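Local coordinates for protein translation initiation factor 4E (Ascaris suum, PDB 3M94) that binds the trimethylguanosine (m2,2,7G) cap of nematode messenger RNA and, as an eIF4E family member, probably brings capped transcripts to translation initiation, at residues 11-16 and 49-54; 58-63 and 117-122; 93-98 and 151-156. One frame throughout, in Å; residues are numbered along the deposited sequence.

Contact 1 (11-16 and 49-54)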
loop_
_atom_site.group_PDB
_atom_site.type_symbol
_atom_site.label_atom_id
_atom_site.label_comp_id
_atom_site.label_asym_id
_atom_site.label_seq_id
_atom_site.Cartn_x
_atom_site.Cartn_y
_atom_site.Cartn_z
ATOM N N LEU A 11 7.971 7.336 3.097
ATOM C CA LEU A 11 6.587 7.761 3.187
ATOM C C LEU A 11 6.405 9.013 2.328
ATOM O O LEU A 11 7.197 9.945 2.419
ATOM C CB LEU A 11 6.201 8.045 4.645
ATOM C CG LEU A 11 4.784 8.570 4.903
ATOM C CD1 LEU A 11 3.736 7.480 4.694
ATOM C CD2 LEU A 11 4.717 9.075 6.326
ATOM N N TRP A 12 5.378 8.989 1.472
ATOM C CA TRP A 12 5.024 10.123 0.615
ATOM C C TRP A 12 3.594 10.555 0.971
ATOM O O TRP A 12 2.782 9.756 1.456
ATOM C CB TRP A 12 5.081 9.758 -0.875
ATOM C CG TRP A 12 6.404 9.230 -1.392
ATOM C CD1 TRP A 12 6.960 8.005 -1.133
ATOM C CD2 TRP A 12 7.319 9.902 -2.283
ATOM N NE1 TRP A 12 8.156 7.876 -1.801
ATOM C CE2 TRP A 12 8.404 9.026 -2.506
ATOM C CE3 TRP A 12 7.321 11.156 -2.914
ATOM C CZ2 TRP A 12 9.486 9.365 -3.324
ATOM C CZ3 TRP A 12 8.394 11.498 -3.731
ATOM C CH2 TRP A 12 9.466 10.604 -3.928
ATOM N N TYR A 13 3.315 11.827 0.742
ATOM C CA TYR A 13 2.001 12.400 0.962
ATOM C C TYR A 13 1.687 13.253 -0.247
ATOM O O TYR A 13 2.548 13.998 -0.720
ATOM C CB TYR A 13 1.989 13.260 2.240
ATOM C CG TYR A 13 0.770 14.145 2.392
ATOM C CD1 TYR A 13 -0.503 13.596 2.488
ATOM C CD2 TYR A 13 0.894 15.532 2.449
ATOM C CE1 TYR A 13 -1.629 14.398 2.612
ATOM C CE2 TYR A 13 -0.244 16.361 2.588
ATOM C CZ TYR A 13 -1.497 15.777 2.670
ATOM O OH TYR A 13 -2.624 16.553 2.803
ATOM N N LEU A 14 0.469 13.115 -0.764
ATOM C CA LEU A 14 -0.017 13.995 -1.829
ATOM C C LEU A 14 -1.269 14.721 -1.343
ATOM O O LEU A 14 -2.248 14.084 -0.956
ATOM C CB LEU A 14 -0.326 13.215 -3.119
ATOM C CG LEU A 14 -0.687 14.052 -4.378
ATOM C CD1 LEU A 14 -0.210 13.355 -5.626
ATOM C CD2 LEU A 14 -2.169 14.395 -4.490
ATOM N N LYS A 15 -1.225 16.048 -1.370
ATOM C CA LYS A 15 -2.370 16.872 -1.006
ATOM C C LYS A 15 -3.073 17.305 -2.288
ATOM O O LYS A 15 -2.428 17.821 -3.203
ATOM C CB LYS A 15 -1.911 18.092 -0.190
ATOM N N ALA A 16 -4.384 17.053 -2.360
ATOM C CA ALA A 16 -5.206 17.433 -3.510
ATOM C C ALA A 16 -5.162 18.935 -3.751
ATOM O O ALA A 16 -5.495 19.718 -2.857
ATOM C CB ALA A 16 -6.659 16.989 -3.307
ATOM N N SER A 49 -7.956 8.366 7.518
ATOM C CA SER A 49 -9.385 8.704 7.569
ATOM C C SER A 49 -9.613 10.191 7.754
ATOM O O SER A 49 -10.669 10.691 7.395
ATOM C CB SER A 49 -10.091 7.934 8.687
ATOM O OG SER A 49 -9.425 8.108 9.930
ATOM N N GLY A 50 -8.605 10.884 8.296
ATOM C CA GLY A 50 -8.678 12.315 8.549
ATOM C C GLY A 50 -8.318 13.177 7.357
ATOM O O GLY A 50 -8.510 14.394 7.397
ATOM N N LEU A 51 -7.776 12.566 6.301
ATOM C CA LEU A 51 -7.317 13.339 5.139
ATOM C C LEU A 51 -8.472 13.974 4.367
ATOM O O LEU A 51 -9.603 13.496 4.425
ATOM C CB LEU A 51 -6.459 12.490 4.204
ATOM C CG LEU A 51 -5.111 11.967 4.738
ATOM C CD1 LEU A 51 -4.443 11.105 3.690
ATOM C CD2 LEU A 51 -4.169 13.099 5.169
ATOM N N THR A 52 -8.188 15.056 3.647
ATOM C CA THR A 52 -9.205 15.690 2.813
ATOM C C THR A 52 -9.338 14.902 1.507
ATOM O O THR A 52 -8.383 14.209 1.081
ATOM C CB THR A 52 -8.864 17.170 2.518
ATOM O OG1 THR A 52 -7.568 17.241 1.904
ATOM C CG2 THR A 52 -8.845 17.968 3.809
ATOM N N TRP A 53 -10.510 15.017 0.884
ATOM C CA TRP A 53 -10.812 14.301 -0.352
ATOM C C TRP A 53 -9.755 14.602 -1.404
ATOM O O TRP A 53 -9.366 15.748 -1.581
ATOM C CB TRP A 53 -12.225 14.655 -0.885
ATOM C CG TRP A 53 -13.358 14.479 0.108
ATOM C CD1 TRP A 53 -14.400 15.348 0.322
ATOM C CD2 TRP A 53 -13.575 13.373 1.008
ATOM N NE1 TRP A 53 -15.240 14.854 1.292
ATOM C CE2 TRP A 53 -14.756 13.650 1.735
ATOM C CE3 TRP A 53 -12.886 12.178 1.270
ATOM C CZ2 TRP A 53 -15.267 12.775 2.708
ATOM C CZ3 TRP A 53 -13.394 11.305 2.245
ATOM C CH2 TRP A 53 -14.580 11.614 2.947
ATOM N N GLY A 54 -9.274 13.565 -2.082
ATOM C CA GLY A 54 -8.234 13.732 -3.090
ATOM C C GLY A 54 -6.801 13.522 -2.604
ATOM O O GLY A 54 -5.884 13.433 -3.423
#

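Contact 2 (58-63 and 117-122). With M7M (N,N,7-trimethylguanosine 5'-(trihydrogen diphosphate)), chain C.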
loop_
_atom_site.group_PDB
_atom_site.type_symbol
_atom_site.label_atom_id
_atom_site.label_comp_id
_atom_site.label_asym_id
_atom_site.label_seq_id
_atom_site.Cartn_x
_atom_site.Cartn_y
_atom_site.Cartn_z
ATOM N N TYR A 58 1.590 7.256 0.404
ATOM C CA TYR A 58 2.305 6.171 -0.275
ATOM C C TYR A 58 3.429 5.708 0.641
ATOM O O TYR A 58 4.098 6.525 1.262
ATOM C CB TYR A 58 2.922 6.619 -1.608
ATOM C CG TYR A 58 1.971 7.319 -2.569
ATOM C CD1 TYR A 58 1.407 6.641 -3.645
ATOM C CD2 TYR A 58 1.670 8.672 -2.420
ATOM C CE1 TYR A 58 0.538 7.281 -4.542
ATOM C CE2 TYR A 58 0.797 9.320 -3.306
ATOM C CZ TYR A 58 0.242 8.619 -4.359
ATOM O OH TYR A 58 -0.604 9.261 -5.219
ATOM N N LEU A 59 3.624 4.392 0.723
ATOM C CA LEU A 59 4.798 3.859 1.387
ATOM C C LEU A 59 5.526 2.957 0.411
ATOM O O LEU A 59 5.054 1.846 0.128
ATOM C CB LEU A 59 4.467 3.088 2.672
ATOM C CG LEU A 59 5.760 2.887 3.503
ATOM C CD1 LEU A 59 6.086 4.138 4.358
ATOM C CD2 LEU A 59 5.698 1.646 4.376
ATOM N N PHE A 60 6.659 3.442 -0.110
ATOM C CA PHE A 60 7.397 2.715 -1.137
ATOM C C PHE A 60 8.837 2.483 -0.727
ATOM O O PHE A 60 9.414 3.271 0.055
ATOM C CB PHE A 60 7.339 3.447 -2.483
ATOM C CG PHE A 60 6.059 3.171 -3.273
ATOM C CD1 PHE A 60 4.809 3.542 -2.759
ATOM C CD2 PHE A 60 6.106 2.513 -4.500
ATOM C CE1 PHE A 60 3.643 3.265 -3.443
ATOM C CE2 PHE A 60 4.936 2.253 -5.206
ATOM C CZ PHE A 60 3.705 2.619 -4.670
ATOM N N LYS A 61 9.417 1.407 -1.267
ATOM C CA LYS A 61 10.828 1.127 -1.052
ATOM C C LYS A 61 11.620 2.335 -1.501
ATOM O O LYS A 61 11.317 2.906 -2.555
ATOM C CB LYS A 61 11.263 -0.130 -1.834
ATOM C CG LYS A 61 10.791 -1.436 -1.208
ATOM C CD LYS A 61 11.056 -2.621 -2.141
ATOM C CE LYS A 61 10.849 -3.942 -1.437
ATOM N NZ LYS A 61 10.716 -5.067 -2.434
ATOM N N GLU A 62 12.609 2.746 -0.704
ATOM C CA GLU A 62 13.438 3.892 -1.073
ATOM C C GLU A 62 13.986 3.720 -2.488
ATOM O O GLU A 62 14.504 2.653 -2.826
ATOM C CB GLU A 62 14.606 4.104 -0.108
ATOM C CG GLU A 62 15.358 5.435 -0.353
ATOM C CD GLU A 62 16.511 5.658 0.607
ATOM O OE1 GLU A 62 17.083 4.667 1.121
ATOM O OE2 GLU A 62 16.860 6.837 0.852
ATOM N N GLY A 63 13.867 4.766 -3.301
ATOM C CA GLY A 63 14.394 4.735 -4.654
ATOM C C GLY A 63 13.358 4.300 -5.671
ATOM O O GLY A 63 13.660 4.239 -6.856
ATOM N N GLY A 117 5.304 -1.033 -3.178
ATOM C CA GLY A 117 4.829 -0.255 -2.049
ATOM C C GLY A 117 3.329 -0.270 -1.904
ATOM O O GLY A 117 2.634 -0.955 -2.661
ATOM N N ALA A 118 2.829 0.493 -0.939
ATOM C CA ALA A 118 1.386 0.593 -0.684
ATOM C C ALA A 118 0.844 2.000 -0.926
ATOM O O ALA A 118 1.571 2.991 -0.784
ATOM C CB ALA A 118 1.090 0.181 0.734
ATOM N N VAL A 119 -0.450 2.078 -1.237
ATOM C CA VAL A 119 -1.104 3.354 -1.500
ATOM C C VAL A 119 -2.486 3.399 -0.860
ATOM O O VAL A 119 -3.292 2.463 -1.014
ATOM C CB VAL A 119 -1.307 3.580 -3.022
ATOM C CG1 VAL A 119 -1.935 4.969 -3.308
ATOM C CG2 VAL A 119 -0.004 3.406 -3.777
ATOM N N VAL A 120 -2.769 4.493 -0.155
ATOM C CA VAL A 120 -4.138 4.787 0.204
ATOM C C VAL A 120 -4.596 6.070 -0.495
ATOM O O VAL A 120 -3.950 7.117 -0.374
ATOM C CB VAL A 120 -4.376 4.810 1.741
ATOM C CG1 VAL A 120 -3.401 5.750 2.457
ATOM C CG2 VAL A 120 -5.852 5.172 2.068
ATOM N N ASN A 121 -5.694 5.965 -1.248
ATOM C CA ASN A 121 -6.341 7.117 -1.871
ATOM C C ASN A 121 -7.599 7.427 -1.074
ATOM O O ASN A 121 -8.461 6.562 -0.919
ATOM C CB ASN A 121 -6.716 6.821 -3.334
ATOM C CG ASN A 121 -5.544 6.262 -4.138
ATOM O OD1 ASN A 121 -5.571 5.108 -4.557
ATOM N ND2 ASN A 121 -4.508 7.081 -4.350
ATOM N N VAL A 122 -7.691 8.645 -0.544
ATOM C CA VAL A 122 -8.876 9.064 0.190
ATOM C C VAL A 122 -9.757 9.830 -0.786
ATOM O O VAL A 122 -9.333 10.867 -1.330
ATOM C CB VAL A 122 -8.522 9.923 1.430
ATOM C CG1 VAL A 122 -9.741 10.634 1.980
ATOM C CG2 VAL A 122 -7.899 9.073 2.510
HETATM O OAX M7M C . -9.752 8.463 -10.025
HETATM O OAY M7M C . -9.995 7.960 -7.620
HETATM P PAZ M7M C . -9.026 8.530 -8.595
HETATM O OBA M7M C . -8.511 9.913 -8.384
HETATM O OBB M7M C . 1.634 7.927 -11.665
HETATM C CBC M7M C . -0.424 7.452 -9.902
HETATM O OBD M7M C . -7.759 7.552 -8.697
HETATM N NBE M7M C . 1.475 9.674 -13.052
HETATM C CBF M7M C . 0.999 8.907 -12.079
HETATM C CBG M7M C . -0.224 9.251 -11.581
HETATM N NBH M7M C . -0.882 8.640 -10.635
HETATM C CBI M7M C . -2.011 9.306 -10.470
HETATM O OBJ M7M C . -6.281 8.478 -6.913
HETATM P PBK M7M C . -6.265 7.959 -8.283
HETATM O OBL M7M C . -5.369 6.849 -8.690
HETATM C CBM M7M C . 0.771 10.716 -13.485
HETATM N NBN M7M C . -0.425 11.055 -12.999
HETATM C CBO M7M C . -0.937 10.310 -12.026
HETATM N NBP M7M C . -2.036 10.326 -11.314
HETATM C CBQ M7M C . -3.121 11.296 -11.440
HETATM O OBR M7M C . -4.155 11.034 -10.511
HETATM C CBS M7M C . -5.275 10.415 -11.119
HETATM C CBT M7M C . -5.500 9.055 -10.497
HETATM O OBU M7M C . -6.040 9.222 -9.210
HETATM N NBV M7M C . 1.320 11.423 -14.457
HETATM C CBW M7M C . 0.630 12.568 -14.986
HETATM C CBX M7M C . -3.709 11.098 -12.803
HETATM C CBY M7M C . -4.859 10.166 -12.539
HETATM C CBZ M7M C . 2.610 11.023 -14.965
HETATM O OCA M7M C . -4.156 12.372 -13.231
HETATM O OCB M7M C . -5.956 10.400 -13.406
#

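Contact 3 (93-98 and 151-156)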
loop_
_atom_site.group_PDB
_atom_site.type_symbol
_atom_site.label_atom_id
_atom_site.label_comp_id
_atom_site.label_asym_id
_atom_site.label_seq_id
_atom_site.Cartn_x
_atom_site.Cartn_y
_atom_site.Cartn_z
ATOM N N ASP A 93 -8.352 3.216 8.405
ATOM C CA ASP A 93 -7.088 3.260 9.165
ATOM C C ASP A 93 -6.542 1.885 9.534
ATOM O O ASP A 93 -5.327 1.672 9.500
ATOM C CB ASP A 93 -7.223 4.116 10.424
ATOM C CG ASP A 93 -7.550 5.557 10.112
ATOM O OD1 ASP A 93 -7.300 6.004 8.968
ATOM O OD2 ASP A 93 -8.084 6.237 11.015
ATOM N N HIS A 94 -7.437 0.966 9.883
ATOM C CA HIS A 94 -7.059 -0.411 10.193
ATOM C C HIS A 94 -6.422 -1.089 8.974
ATOM O O HIS A 94 -5.336 -1.641 9.073
ATOM C CB HIS A 94 -8.279 -1.195 10.686
ATOM C CG HIS A 94 -7.976 -2.606 11.085
ATOM N ND1 HIS A 94 -7.455 -2.935 12.320
ATOM C CD2 HIS A 94 -8.146 -3.779 10.424
ATOM C CE1 HIS A 94 -7.300 -4.247 12.395
ATOM N NE2 HIS A 94 -7.708 -4.783 11.257
ATOM N N TYR A 95 -7.102 -1.032 7.827
ATOM C CA TYR A 95 -6.578 -1.593 6.582
ATOM C C TYR A 95 -5.186 -1.044 6.239
ATOM O O TYR A 95 -4.266 -1.813 5.976
ATOM C CB TYR A 95 -7.550 -1.340 5.427
ATOM C CG TYR A 95 -8.718 -2.320 5.305
ATOM C CD1 TYR A 95 -9.603 -2.231 4.227
ATOM C CD2 TYR A 95 -8.929 -3.343 6.244
ATOM C CE1 TYR A 95 -10.683 -3.127 4.081
ATOM C CE2 TYR A 95 -10.005 -4.254 6.105
ATOM C CZ TYR A 95 -10.883 -4.127 5.020
ATOM O OH TYR A 95 -11.942 -5.005 4.859
ATOM N N TRP A 96 -5.050 0.285 6.247
ATOM C CA TRP A 96 -3.787 0.961 5.931
ATOM C C TRP A 96 -2.647 0.558 6.865
ATOM O O TRP A 96 -1.593 0.151 6.400
ATOM C CB TRP A 96 -3.984 2.479 5.933
ATOM C CG TRP A 96 -2.749 3.307 5.630
ATOM C CD1 TRP A 96 -2.228 4.273 6.407
ATOM C CD2 TRP A 96 -1.928 3.249 4.446
ATOM N NE1 TRP A 96 -1.129 4.833 5.795
ATOM C CE2 TRP A 96 -0.931 4.225 4.585
ATOM C CE3 TRP A 96 -1.947 2.460 3.280
ATOM C CZ2 TRP A 96 0.068 4.436 3.614
ATOM C CZ3 TRP A 96 -0.980 2.688 2.301
ATOM C CH2 TRP A 96 0.018 3.670 2.478
ATOM N N LEU A 97 -2.860 0.650 8.173
ATOM C CA LEU A 97 -1.822 0.288 9.140
ATOM C C LEU A 97 -1.436 -1.198 9.055
ATOM O O LEU A 97 -0.246 -1.517 9.051
ATOM C CB LEU A 97 -2.228 0.652 10.579
ATOM C CG LEU A 97 -1.193 0.331 11.681
ATOM C CD1 LEU A 97 0.229 0.938 11.389
ATOM C CD2 LEU A 97 -1.697 0.797 13.045
ATOM N N GLU A 98 -2.423 -2.101 8.985
ATOM C CA GLU A 98 -2.115 -3.527 8.771
ATOM C C GLU A 98 -1.260 -3.766 7.515
ATOM O O GLU A 98 -0.332 -4.571 7.537
ATOM C CB GLU A 98 -3.391 -4.381 8.676
ATOM C CG GLU A 98 -4.250 -4.430 9.953
ATOM C CD GLU A 98 -3.515 -4.994 11.164
ATOM O OE1 GLU A 98 -2.746 -5.955 11.012
ATOM O OE2 GLU A 98 -3.716 -4.483 12.282
ATOM N N ALA A 151 -5.727 -12.004 3.972
ATOM C CA ALA A 151 -5.620 -12.581 5.306
ATOM C C ALA A 151 -5.236 -11.524 6.349
ATOM O O ALA A 151 -5.916 -11.359 7.359
ATOM C CB ALA A 151 -4.612 -13.764 5.308
ATOM N N LYS A 152 -4.158 -10.793 6.082
ATOM C CA LYS A 152 -3.689 -9.726 6.970
ATOM C C LYS A 152 -4.774 -8.707 7.264
ATOM O O LYS A 152 -4.866 -8.208 8.376
ATOM C CB LYS A 152 -2.483 -8.995 6.345
ATOM C CG LYS A 152 -1.198 -9.820 6.295
ATOM C CD LYS A 152 -0.712 -10.228 7.681
ATOM C CE LYS A 152 0.489 -11.138 7.568
ATOM N NZ LYS A 152 1.164 -11.283 8.897
ATOM N N LEU A 153 -5.589 -8.387 6.260
ATOM C CA LEU A 153 -6.584 -7.314 6.412
ATOM C C LEU A 153 -7.953 -7.875 6.781
ATOM O O LEU A 153 -8.899 -7.126 7.049
ATOM C CB LEU A 153 -6.656 -6.445 5.150
ATOM C CG LEU A 153 -5.646 -5.299 5.048
ATOM C CD1 LEU A 153 -4.209 -5.785 5.124
ATOM C CD2 LEU A 153 -5.874 -4.502 3.762
ATOM N N GLU A 154 -8.031 -9.203 6.822
ATOM C CA GLU A 154 -9.276 -9.905 7.142
ATOM C C GLU A 154 -10.423 -9.442 6.250
ATOM O O GLU A 154 -11.502 -9.123 6.715
ATOM C CB GLU A 154 -9.600 -9.787 8.633
ATOM C CG GLU A 154 -8.668 -10.643 9.479
ATOM C CD GLU A 154 -8.795 -10.396 10.973
ATOM O OE1 GLU A 154 -8.775 -9.221 11.404
ATOM O OE2 GLU A 154 -8.899 -11.397 11.721
ATOM N N ILE A 155 -10.157 -9.417 4.949
ATOM C CA ILE A 155 -11.158 -9.062 3.964
ATOM C C ILE A 155 -12.031 -10.291 3.666
ATOM O O ILE A 155 -11.518 -11.315 3.208
ATOM C CB ILE A 155 -10.505 -8.509 2.682
ATOM C CG1 ILE A 155 -9.633 -7.283 3.022
ATOM C CG2 ILE A 155 -11.580 -8.185 1.633
ATOM C CD1 ILE A 155 -8.641 -6.883 1.944
ATOM N N PRO A 156 -13.349 -10.190 3.946
ATOM C CA PRO A 156 -14.273 -11.312 3.751
ATOM C C PRO A 156 -14.541 -11.592 2.275
ATOM O O PRO A 156 -14.270 -10.745 1.410
ATOM C CB PRO A 156 -15.550 -10.845 4.453
ATOM C CG PRO A 156 -15.494 -9.352 4.393
ATOM C CD PRO A 156 -14.033 -9.004 4.507
#

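Contact 1 (11-16 and 49-54)
Ala16 and Gly54 bring the two backbones closest, 4.8 Å between their CA atoms, where the end of 11-16 and the run 51-54 head 56° apart. The chain leaves strand 4-14 of the curved antiparallel eIF4E sheet after Leu14, and the loop from helix 35-42 to strand 56-61 passes beside it. The segments meet by packing alone, in two patches. In the first, Tyr13 has CG anti to the backbone N (chi1 167°), which carries its ring toward the loop until CE1 lies 3.8 Å from CD2 of Leu51. The two side chains point opposite ways as they pass, and the leucine branch comes at the ring obliquely; an apolar leucine suits this buried place, where it also packs on Tyr57. In the second patch the loop offers only backbone. Gly54, with a phi of 94°, faces the methyl of Ala16, and a residue without a side chain fits both the turn and the tight spacing. Small Ala16 in turn sets its CB 3.5 Å from Gly54 C. Leu14 adds a looser touch, CD2 to Gly54 O at 4.0 Å, and also packs on Trp22 of the cap pocket. The shortest approach joins Ala16 CB to Trp53 O at 3.4 Å.

Contact 2 (58-63 and 117-122)
The central antiparallel sheet of the eIF4E fold pairs strand 56-61 with strand 115-121 here, placing Tyr58 opposite Val119 and Phe60 opposite Gly117 as non-hydrogen-bonded pairs. Between them, Leu59 and Ala118 form a hydrogen-bonded pair: Leu59 N gives to Ala118 O at 2.9 Å and Ala118 N to Leu59 O at 2.8 Å, so both backbone groups of each residue are satisfied. The rings of Tyr58 and Phe60 share a face of the sheet with Val119. Gly117 leaves room for Phe60 to lie down across it: the glycine CA sits 3.7 Å from the ring centroid and 5° off the normal, a CH-pi contact over the face. Val119, branched at CB, serves both aromatics. Its CG2 reaches the edge of the Phe60 ring at CE1, 3.7 Å away, and meets Tyr58 CD1 obliquely at 3.5 Å, while CG1 packs against Tyr58 CE1. On the other face, Leu59 and Ala118 turn toward helix 88-104, where a small alanine accommodates Trp96. Further along the strand, Asn121 belongs to the cap pocket; its amide is hydrogen-bonded to Asp56, and ND2 lies 3.4 Å from OBJ of the cap diphosphate.

Contact 3 (93-98 and 151-156)
Tyr95 swings its CG anti to the carbonyl carbon, beside the backbone N (chi1 -82°), which directs the ring toward the end of helix 139-153 and carries OH to Ile155; a chi2 of -175° then sets the rotation of the ring, so that its CD2 and CE2 side faces Leu153. Two of the helices behind the eIF4E sheet pack together here, the middle of 88-104 against the C-terminal turn of 139-153. Leu153 crosses the tyrosine at a slant: its CD2 lies 3.9 Å from Tyr95 CG, and its CB rests near CD2 and CE2 of the ring. The other branch, CD1, reaches 3.9 Å from Glu98 CB, one helical turn further on, so the forked leucine bridges both residues. The ring also comes close to backbone, with CE2 3.2 Å from Leu153 O. Beyond it, Ile155 sets CG1 3.7 Å from Tyr95 OH, and both residues also touch Val81, so this corner of the helix layer also rests on strand 77-83.

The chain can turn back toward the tyrosine because helix 139-153 stops in a Schellman motif. Glu154 takes a positive phi of 53°, and its N is bonded to Ala151 O at 3.1 Å.

Glu98 touches Leu153 only through its aliphatic base. Its OE1 forms a salt bridge with a basic side chain of the bound peptide, whereas Lys152 NZ is hydrogen-bonded to Gln107. The contact is thus held by apolar packing, leaving the carboxylate of Glu98 for the peptide, consistent with the helical face of eIF4E being where partner peptides bind.

How the contacts relate
The contacts run from the cap pocket through the sheet to the helices. Contacts 1 and 2, centres about 12 Å apart, are joined by probable backbone hydrogen bonds: Trp12 N to Tyr58 O links neighbouring strands, and Gly54 N to Val122 O, at 2.8 Å, ties the loop to the residue just past strand 115-121. Gly54 CA lies about 7 Å from the nearest cap atom, and contact 2 supplies Asn121 to the pocket. Contact 3 is centred about 16 Å from contact 2; Trp96 of its segment 93-98, turned away from 151-156, backs the sheet, CD2 lying 3.5 Å from Val120 CG1. Contacts 1 and 3, centres about 19 Å apart, meet where Ser49 OG and Asp93 OD2 approach to 2.5 Å.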